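Local coordinates for protein transcriptional regulator, LysR family (Eggerthella lenta, PDB 4PZJ) that probably binds cis-regulatory DNA as a transcription factor through its N-terminal winged helix-turn-helix domain, at residues A[3-8]-A[37-42]; A[16-21]-A[31-36]. All coordinates share one frame; numbering follows the deposited sequence.

Contact 1: residues A[3-8]-A[37-42]; sequences DFRVET and AHLERD
Arg-5 and His-38 join the first helix of the LysR-type helix-turn-helix domain, 3-11, to the C-terminal half of the long helix 29-43, probably the recognition helix, as in other LysR-type regulators. The helices meet mainly through side chains: the closest CA atoms, those of Arg-5 and Leu-39, are 7.4 Å apart.

The polar part of the contact is a stack. The guanidinium of Arg-5 lies flat on the imidazole of His-38, with centres 3.3 Å apart and planes 4° from parallel. Arg-5 NH2 sits over the ring, 3.2 Å from His-38 ND1, while Arg-5 CZ is 3.3 Å from His-38 CD2. Neither this pair of nitrogens nor Arg-5 NH1 with His-38 NE2 is a hydrogen bond, the angles being poor over the ring face. An extended chain from CG to NE carries the guanidinium across. His-38 meets it by setting CG anti to its backbone N (chi1 -169°). Phe-4 CZ, a corner of a tilted ring, lies 4.0 Å above the opposite guanidinium face, so only the His-38 side is a stack. The stack would probably be less favourable were His-38 protonated.

The apolar part lies nearer the backbones, where Leu-39 CG packs 4.1 Å from Arg-5 CB; Met-1 and Leu-47 also touch this leucine. An alanine in place of Arg-5 would probably leave one face of the His-38 ring without its flat partner and the imidazole less restrained in its rotation. Beside the stack, toward the helix 3-11 backbone, Leu-39 CD1 lies 4.0 Å from Arg-5 O.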
ATOM      1  N   ASP A   3      -1.640  13.030   7.972  1.00 37.14           N
ATOM      2  CA  ASP A   3      -1.313  13.926   6.859  1.00 38.96           C
ATOM      3  C   ASP A   3       0.184  14.189   6.701  1.00 36.56           C
ATOM      4  O   ASP A   3       0.740  14.091   5.593  1.00 36.61           O
ATOM      5  CB  ASP A   3      -2.080  15.264   6.994  1.00 44.74           C
ATOM      6  CG  ASP A   3      -1.758  16.030   8.287  1.00 50.41           C
ATOM      7  OD1 ASP A   3      -1.293  15.439   9.301  1.00 46.04           O
ATOM      8  OD2 ASP A   3      -1.997  17.256   8.292  1.00 60.33           O
ATOM      9  N   PHE A   4       0.846  14.460   7.819  1.00 30.98           N
ATOM     10  CA  PHE A   4       2.257  14.809   7.796  1.00 31.59           C
ATOM     11  C   PHE A   4       3.156  13.609   7.500  1.00 28.34           C
ATOM     12  O   PHE A   4       4.174  13.802   6.874  1.00 27.47           O
ATOM     13  CB  PHE A   4       2.696  15.510   9.057  1.00 33.03           C
ATOM     14  CG  PHE A   4       2.677  14.655  10.273  1.00 33.57           C
ATOM     15  CD1 PHE A   4       1.550  14.610  11.094  1.00 34.25           C
ATOM     16  CD2 PHE A   4       3.808  13.942  10.647  1.00 33.05           C
ATOM     17  CE1 PHE A   4       1.555  13.844  12.246  1.00 35.49           C
ATOM     18  CE2 PHE A   4       3.811  13.181  11.803  1.00 34.83           C
ATOM     19  CZ  PHE A   4       2.677  13.131  12.596  1.00 35.43           C
ATOM     20  N   ARG A   5       2.776  12.409   7.938  1.00 28.88           N
ATOM     21  CA  ARG A   5       3.564  11.208   7.607  1.00 29.16           C
ATOM     22  C   ARG A   5       3.415  10.927   6.131  1.00 28.57           C
ATOM     23  O   ARG A   5       4.395  10.577   5.469  1.00 28.98           O
ATOM     24  CB  ARG A   5       3.184  10.002   8.446  1.00 30.82           C
ATOM     25  CG  ARG A   5       3.503  10.211   9.916  1.00 32.33           C
ATOM     26  CD  ARG A   5       3.508   8.912  10.663  1.00 34.39           C
ATOM     27  NE  ARG A   5       3.856   9.137  12.047  1.00 36.25           N
ATOM     28  CZ  ARG A   5       2.971   9.194  13.035  1.00 41.48           C
ATOM     29  NH1 ARG A   5       1.679   8.997  12.792  1.00 45.12           N
ATOM     30  NH2 ARG A   5       3.388   9.407  14.284  1.00 42.94           N
ATOM     31  N   VAL A   6       2.208  11.089   5.616  1.00 30.75           N
ATOM     32  CA  VAL A   6       1.943  10.913   4.191  1.00 30.03           C
ATOM     33  C   VAL A   6       2.774  11.894   3.377  1.00 28.40           C
ATOM     34  O   VAL A   6       3.448  11.497   2.427  1.00 24.90           O
ATOM     35  CB  VAL A   6       0.447  11.057   3.892  1.00 30.50           C
ATOM     36  CG1 VAL A   6       0.180  11.287   2.406  1.00 32.09           C
ATOM     37  CG2 VAL A   6      -0.308   9.878   4.482  1.00 32.82           C
ATOM     38  N   GLU A   7       2.783  13.163   3.769  1.00 24.78           N
ATOM     39  CA  GLU A   7       3.558  14.194   3.083  1.00 26.71           C
ATOM     40  C   GLU A   7       5.045  13.868   3.084  1.00 24.28           C
ATOM     41  O   GLU A   7       5.745  14.090   2.119  1.00 25.93           O
ATOM     42  CB  GLU A   7       3.326  15.548   3.804  1.00 32.89           C
ATOM     43  CG  GLU A   7       4.123  16.734   3.275  1.00 40.06           C
ATOM     44  CD  GLU A   7       4.253  17.896   4.293  1.00 49.35           C
ATOM     45  OE1 GLU A   7       3.998  17.690   5.512  1.00 55.93           O
ATOM     46  OE2 GLU A   7       4.648  19.023   3.879  1.00 57.04           O
ATOM     47  N   THR A   8       5.566  13.329   4.191  1.00 22.85           N
ATOM     48  CA  THR A   8       6.965  12.999   4.236  1.00 21.78           C
ATOM     49  C   THR A   8       7.241  11.843   3.289  1.00 20.61           C
ATOM     50  O   THR A   8       8.225  11.891   2.542  1.00 21.85           O
ATOM     51  CB  THR A   8       7.386  12.629   5.663  1.00 22.89           C
ATOM     52  OG1 THR A   8       7.290  13.815   6.483  1.00 25.80           O
ATOM     53  CG2 THR A   8       8.791  12.170   5.687  1.00 24.30           C
ATOM     54  N   ALA A  37       9.622   5.625   9.532  1.00 21.63           N
ATOM     55  CA  ALA A  37       9.743   4.507  10.441  1.00 23.77           C
ATOM     56  C   ALA A  37       8.409   4.185  11.146  1.00 24.15           C
ATOM     57  O   ALA A  37       8.074   3.064  11.376  1.00 25.91           O
ATOM     58  CB  ALA A  37      10.825   4.778  11.452  1.00 23.18           C
ATOM     59  N   HIS A  38       7.655   5.204  11.535  1.00 22.31           N
ATOM     60  CA  HIS A  38       6.355   4.957  12.117  1.00 24.10           C
ATOM     61  C   HIS A  38       5.400   4.224  11.147  1.00 23.33           C
ATOM     62  O   HIS A  38       4.688   3.342  11.548  1.00 24.86           O
ATOM     63  CB  HIS A  38       5.781   6.309  12.543  1.00 27.30           C
ATOM     64  CG  HIS A  38       4.560   6.211  13.394  1.00 38.99           C
ATOM     65  ND1 HIS A  38       4.583   6.443  14.753  1.00 47.39           N
ATOM     66  CD2 HIS A  38       3.275   5.919  13.083  1.00 44.85           C
ATOM     67  CE1 HIS A  38       3.366   6.288  15.243  1.00 47.02           C
ATOM     68  NE2 HIS A  38       2.553   5.971  14.250  1.00 47.17           N
ATOM     69  N   LEU A  39       5.332   4.641   9.871  1.00 23.30           N
ATOM     70  CA  LEU A  39       4.489   3.970   8.929  1.00 24.80           C
ATOM     71  C   LEU A  39       4.935   2.519   8.738  1.00 21.99           C
ATOM     72  O   LEU A  39       4.117   1.628   8.671  1.00 22.50           O
ATOM     73  CB  LEU A  39       4.568   4.667   7.552  1.00 25.09           C
ATOM     74  CG  LEU A  39       3.999   6.073   7.422  1.00 28.49           C
ATOM     75  CD1 LEU A  39       4.400   6.646   6.062  1.00 26.55           C
ATOM     76  CD2 LEU A  39       2.512   5.994   7.550  1.00 29.53           C
ATOM     77  N   GLU A  40       6.239   2.311   8.681  1.00 23.63           N
ATOM     78  CA  GLU A  40       6.752   0.986   8.411  1.00 23.16           C
ATOM     79  C   GLU A  40       6.494   0.073   9.607  1.00 25.02           C
ATOM     80  O   GLU A  40       6.184  -1.096   9.432  1.00 24.92           O
ATOM     81  CB  GLU A  40       8.241   1.022   8.057  1.00 23.24           C
ATOM     82  CG  GLU A  40       8.603   1.720   6.775  1.00 25.10           C
ATOM     83  CD  GLU A  40      10.102   1.750   6.492  1.00 29.03           C
ATOM     84  OE1 GLU A  40      10.931   1.780   7.441  1.00 29.38           O
ATOM     85  OE2 GLU A  40      10.477   1.737   5.282  1.00 28.65           O
ATOM     86  N   ARG A  41       6.598   0.629  10.812  1.00 24.24           N
ATOM     87  CA  ARG A  41       6.321  -0.153  12.002  1.00 28.56           C
ATOM     88  C   ARG A  41       4.801  -0.429  12.138  1.00 28.75           C
ATOM     89  O   ARG A  41       4.378  -1.559  12.423  1.00 29.48           O
ATOM     90  CB  ARG A  41       6.911   0.589  13.204  1.00 32.24           C
ATOM     91  CG  ARG A  41       6.923  -0.186  14.495  1.00 42.54           C
ATOM     92  CD  ARG A  41       7.494   0.663  15.636  1.00 46.33           C
ATOM     93  NE  ARG A  41       8.905   1.061  15.468  1.00 50.99           N
ATOM     94  CZ  ARG A  41       9.348   2.266  15.072  1.00 54.17           C
ATOM     95  NH1 ARG A  41       8.509   3.267  14.786  1.00 53.92           N
ATOM     96  NH2 ARG A  41      10.659   2.481  14.983  1.00 53.93           N
ATOM     97  N   ASP A  42       3.971   0.585  11.854  1.00 26.74           N
ATOM     98  CA  ASP A  42       2.525   0.488  11.960  1.00 30.84           C
ATOM     99  C   ASP A  42       1.946  -0.553  10.990  1.00 29.89           C
ATOM    100  O   ASP A  42       1.098  -1.349  11.394  1.00 31.42           O
ATOM    101  CB  ASP A  42       1.923   1.890  11.762  1.00 36.97           C
ATOM    102  CG  ASP A  42       0.460   2.005  12.175  1.00 48.40           C
ATOM    103  OD1 ASP A  42      -0.099   1.052  12.764  1.00 56.76           O
ATOM    104  OD2 ASP A  42      -0.127   3.089  11.910  1.00 56.92           O
TER

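Contact 2: residues A[16-21]-A[31-36]; sequences MNYTRA and AVSQHI
Tyr-18 turns its ring toward helix 29-43 with chi1 at -84°, and Val-32 answers with CG1 anti to its own backbone N (chi1 166°), so that Val-32 CG1 comes 3.7 Å from Tyr-18 CD2. Ser-33 OG approaches the same ring obliquely, 3.3 Å from Tyr-18 CD2, with Ser-33 CA in plane at the ring's edge. At the far end of the tyrosine, in one of its two conformers, Ile-36 places CG2 3.6 Å from Tyr-18 OH. Val-32 and Ser-33 thus share the CD2 side. Val-32 CG2 also lies 4.3 Å from the backbone C of the buried Ala-21.

Helices 18-25 and 29-43 are the two helices of the helix-turn-helix motif, second and third in the domain. Asn-17 is the N-cap of the former: its OD1 accepts from Arg-20 N at 3.3 Å, nearly straight at 165° although the donor stands above the carbonyl plane. Val-12 backs both Tyr-18 and Val-32, and Leu-55 of the wing strand 54-57 touches the tyrosine.

No hydrogen bond crosses between the segments, and Ser-33 OG bonds to Gln-29 within its own helix; their contact therefore rests on van der Waals packing, most of it on the Tyr-18 ring.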
HETATM    1  N   MSE A  16      13.927  10.726  -3.669  1.00 22.79           N
HETATM    2  CA  MSE A  16      14.741   9.502  -3.516  1.00 23.88           C
HETATM    3  C   MSE A  16      16.015   9.844  -2.761  1.00 24.85           C
HETATM    4  O   MSE A  16      17.100   9.340  -3.029  1.00 24.28           O
HETATM    5  CB  MSE A  16      14.935   8.855  -4.886  1.00 22.70           C
HETATM    6  CG  MSE A  16      13.619   8.267  -5.407  1.00 24.54           C
HETATM    7 SE   MSE A  16      12.793   6.784  -4.356  1.00 30.38          SE
HETATM    8  CE  MSE A  16      14.317   5.763  -4.676  1.00 22.05           C
ATOM      9  N   ASN A  17      15.911  10.719  -1.767  1.00 24.78           N
ATOM     10  CA  ASN A  17      17.074  11.188  -1.064  1.00 22.25           C
ATOM     11  C   ASN A  17      16.549  11.732   0.249  1.00 23.98           C
ATOM     12  O   ASN A  17      15.940  12.763   0.274  1.00 23.80           O
ATOM     13  CB  ASN A  17      17.750  12.289  -1.904  1.00 24.69           C
ATOM     14  CG  ASN A  17      18.974  12.898  -1.267  1.00 30.24           C
ATOM     15  OD1 ASN A  17      19.202  12.815  -0.059  1.00 26.20           O
ATOM     16  ND2 ASN A  17      19.804  13.523  -2.104  1.00 30.86           N
ATOM     17  N   TYR A  18      16.833  11.069   1.351  1.00 22.28           N
ATOM     18  CA  TYR A  18      16.267  11.579   2.613  1.00 21.87           C
ATOM     19  C   TYR A  18      16.734  12.961   3.063  1.00 25.74           C
ATOM     20  O   TYR A  18      15.905  13.731   3.581  1.00 24.24           O
ATOM     21  CB  TYR A  18      16.596  10.613   3.754  1.00 22.37           C
ATOM     22  CG  TYR A  18      15.683   9.436   3.939  1.00 23.74           C
ATOM     23  CD1 TYR A  18      15.530   8.455   2.953  1.00 24.23           C
ATOM     24  CD2 TYR A  18      14.990   9.235   5.151  1.00 24.93           C
ATOM     25  CE1 TYR A  18      14.681   7.367   3.136  1.00 23.47           C
ATOM     26  CE2 TYR A  18      14.151   8.152   5.329  1.00 23.63           C
ATOM     27  CZ  TYR A  18      14.022   7.185   4.324  1.00 23.95           C
ATOM     28  OH  TYR A  18      13.233   6.090   4.478  1.00 28.19           O
ATOM     29  N   THR A  19      18.032  13.269   2.973  1.00 24.55           N
ATOM     30  CA  THR A  19      18.523  14.597   3.441  1.00 24.12           C
ATOM     31  C   THR A  19      17.898  15.687   2.585  1.00 24.92           C
ATOM     32  O   THR A  19      17.575  16.740   3.091  1.00 25.19           O
ATOM     33  CB  THR A  19      20.038  14.737   3.490  1.00 27.08           C
ATOM     34  OG1 THR A  19      20.613  14.355   2.237  1.00 26.05           O
ATOM     35  CG2 THR A  19      20.609  13.858   4.579  1.00 26.87           C
ATOM     36  N   ARG A  20      17.714  15.416   1.313  1.00 25.27           N
ATOM     37  CA  ARG A  20      17.076  16.361   0.399  1.00 27.95           C
ATOM     38  C   ARG A  20      15.606  16.598   0.774  1.00 26.98           C
ATOM     39  O   ARG A  20      15.120  17.734   0.763  1.00 28.01           O
ATOM     40  CB  ARG A  20      17.233  15.798  -0.992  1.00 29.04           C
ATOM     41  CG  ARG A  20      16.542  16.536  -2.097  1.00 31.33           C
ATOM     42  CD  ARG A  20      17.112  17.854  -2.576  1.00 33.59           C
ATOM     43  NE  ARG A  20      16.238  18.148  -3.707  1.00 34.56           N
ATOM     44  CZ  ARG A  20      15.007  18.665  -3.603  1.00 36.99           C
ATOM     45  NH1 ARG A  20      14.537  19.045  -2.420  1.00 37.05           N
ATOM     46  NH2 ARG A  20      14.230  18.814  -4.690  1.00 32.29           N
ATOM     47  N   ALA A  21      14.894  15.529   1.111  1.00 26.13           N
ATOM     48  CA  ALA A  21      13.494  15.616   1.555  1.00 25.26           C
ATOM     49  C   ALA A  21      13.446  16.473   2.798  1.00 23.93           C
ATOM     50  O   ALA A  21      12.543  17.316   2.986  1.00 23.33           O
ATOM     51  CB  ALA A  21      12.956  14.229   1.895  1.00 22.68           C
ATOM     52  N   ALA A  31      13.919  13.458  11.745  1.00 23.06           N
ATOM     53  CA  ALA A  31      12.480  13.638  11.771  1.00 25.64           C
ATOM     54  C   ALA A  31      11.796  12.970  10.585  1.00 22.05           C
ATOM     55  O   ALA A  31      10.798  12.288  10.763  1.00 23.81           O
ATOM     56  CB  ALA A  31      12.127  15.112  11.794  1.00 25.71           C
ATOM     57  N   VAL A  32      12.375  13.155   9.387  1.00 22.58           N
ATOM     58  CA  VAL A  32      11.915  12.511   8.182  1.00 22.33           C
ATOM     59  C   VAL A  32      11.922  10.983   8.391  1.00 20.27           C
ATOM     60  O   VAL A  32      10.944  10.285   8.158  1.00 20.20           O
ATOM     61  CB  VAL A  32      12.821  12.892   6.964  1.00 24.80           C
ATOM     62  CG1 VAL A  32      12.550  11.963   5.808  1.00 24.93           C
ATOM     63  CG2 VAL A  32      12.657  14.344   6.503  1.00 25.24           C
ATOM     64  N   SER A  33      13.046  10.462   8.856  1.00 24.07           N
ATOM     65  CA  SER A  33      13.179   9.028   9.067  1.00 22.22           C
ATOM     66  C   SER A  33      12.218   8.469  10.122  1.00 24.07           C
ATOM     67  O   SER A  33      11.679   7.409   9.936  1.00 23.55           O
ATOM     68  CB  SER A  33      14.623   8.688   9.425  1.00 23.50           C
ATOM     69  OG  SER A  33      15.528   8.890   8.378  1.00 22.70           O
ATOM     70  N   GLN A  34      11.919   9.237  11.191  1.00 22.84           N
ATOM     71  CA  GLN A  34      10.933   8.835  12.184  1.00 26.11           C
ATOM     72  C   GLN A  34       9.499   8.766  11.615  1.00 23.03           C
ATOM     73  O   GLN A  34       8.733   7.866  11.939  1.00 24.61           O
ATOM     74  CB  GLN A  34      11.016   9.776  13.406  1.00 28.59           C
ATOM     75  CG  GLN A  34      12.317   9.585  14.199  1.00 35.86           C
ATOM     76  CD  GLN A  34      12.726  10.797  15.070  1.00 46.10           C
ATOM     77  OE1 GLN A  34      12.083  11.855  15.019  1.00 53.99           O
ATOM     78  NE2 GLN A  34      13.811  10.645  15.863  1.00 48.83           N
ATOM     79  N   HIS A  35       9.123   9.701  10.733  1.00 21.65           N
ATOM     80  CA  HIS A  35       7.842   9.622  10.110  1.00 23.11           C
ATOM     81  C   HIS A  35       7.690   8.342   9.296  1.00 19.80           C
ATOM     82  O   HIS A  35       6.698   7.660   9.379  1.00 20.43           O
ATOM     83  CB  HIS A  35       7.611  10.773   9.154  1.00 23.92           C
ATOM     84  CG  HIS A  35       7.484  12.123   9.813  1.00 27.13           C
ATOM     85  ND1 HIS A  35       7.564  13.305   9.109  1.00 28.68           N
ATOM     86  CD2 HIS A  35       7.285  12.465  11.103  1.00 31.55           C
ATOM     87  CE1 HIS A  35       7.415  14.324   9.945  1.00 33.48           C
ATOM     88  NE2 HIS A  35       7.245  13.837  11.163  1.00 30.66           N
ATOM     89  N   ILE A  36       8.701   8.078   8.457  0.50 21.04           N
ATOM     90  CA  ILE A  36       8.728   6.872   7.639  0.50 20.42           C
ATOM     91  C   ILE A  36       8.747   5.628   8.536  0.50 19.69           C
ATOM     92  O   ILE A  36       7.958   4.711   8.348  0.50 20.55           O
ATOM     93  CB  ILE A  36       9.958   6.841   6.718  0.50 19.24           C
ATOM     94  CG1 ILE A  36      10.010   8.041   5.750  0.50 19.13           C
ATOM     95  CG2 ILE A  36      10.018   5.537   5.938  0.50 19.71           C
ATOM     96  CD1 ILE A  36       8.762   8.265   4.927  0.50 19.78           C
TER

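How the contacts relate
Both contacts use helix 29-43: contact 2 takes its N-terminal part and contact 1 the part that follows, with their centres 10 Å apart. Helix 3-11 and helix 18-25, consecutive in the chain, supply the other sides, so contact 2 is nested inside the loop closed by contact 1. The two also touch directly. Thr-8 OG1 lies 2.7 Å from His-35 ND1, a probable hydrogen bond, His-35 meets the Phe-4 ring edge-to-face, and Thr-8 CG2 packs 3.8 Å from Val-32 CG1. Together they make the three-helix core of the helix-turn-helix domain, in which the probable DNA-recognition helix is held by both preceding helices.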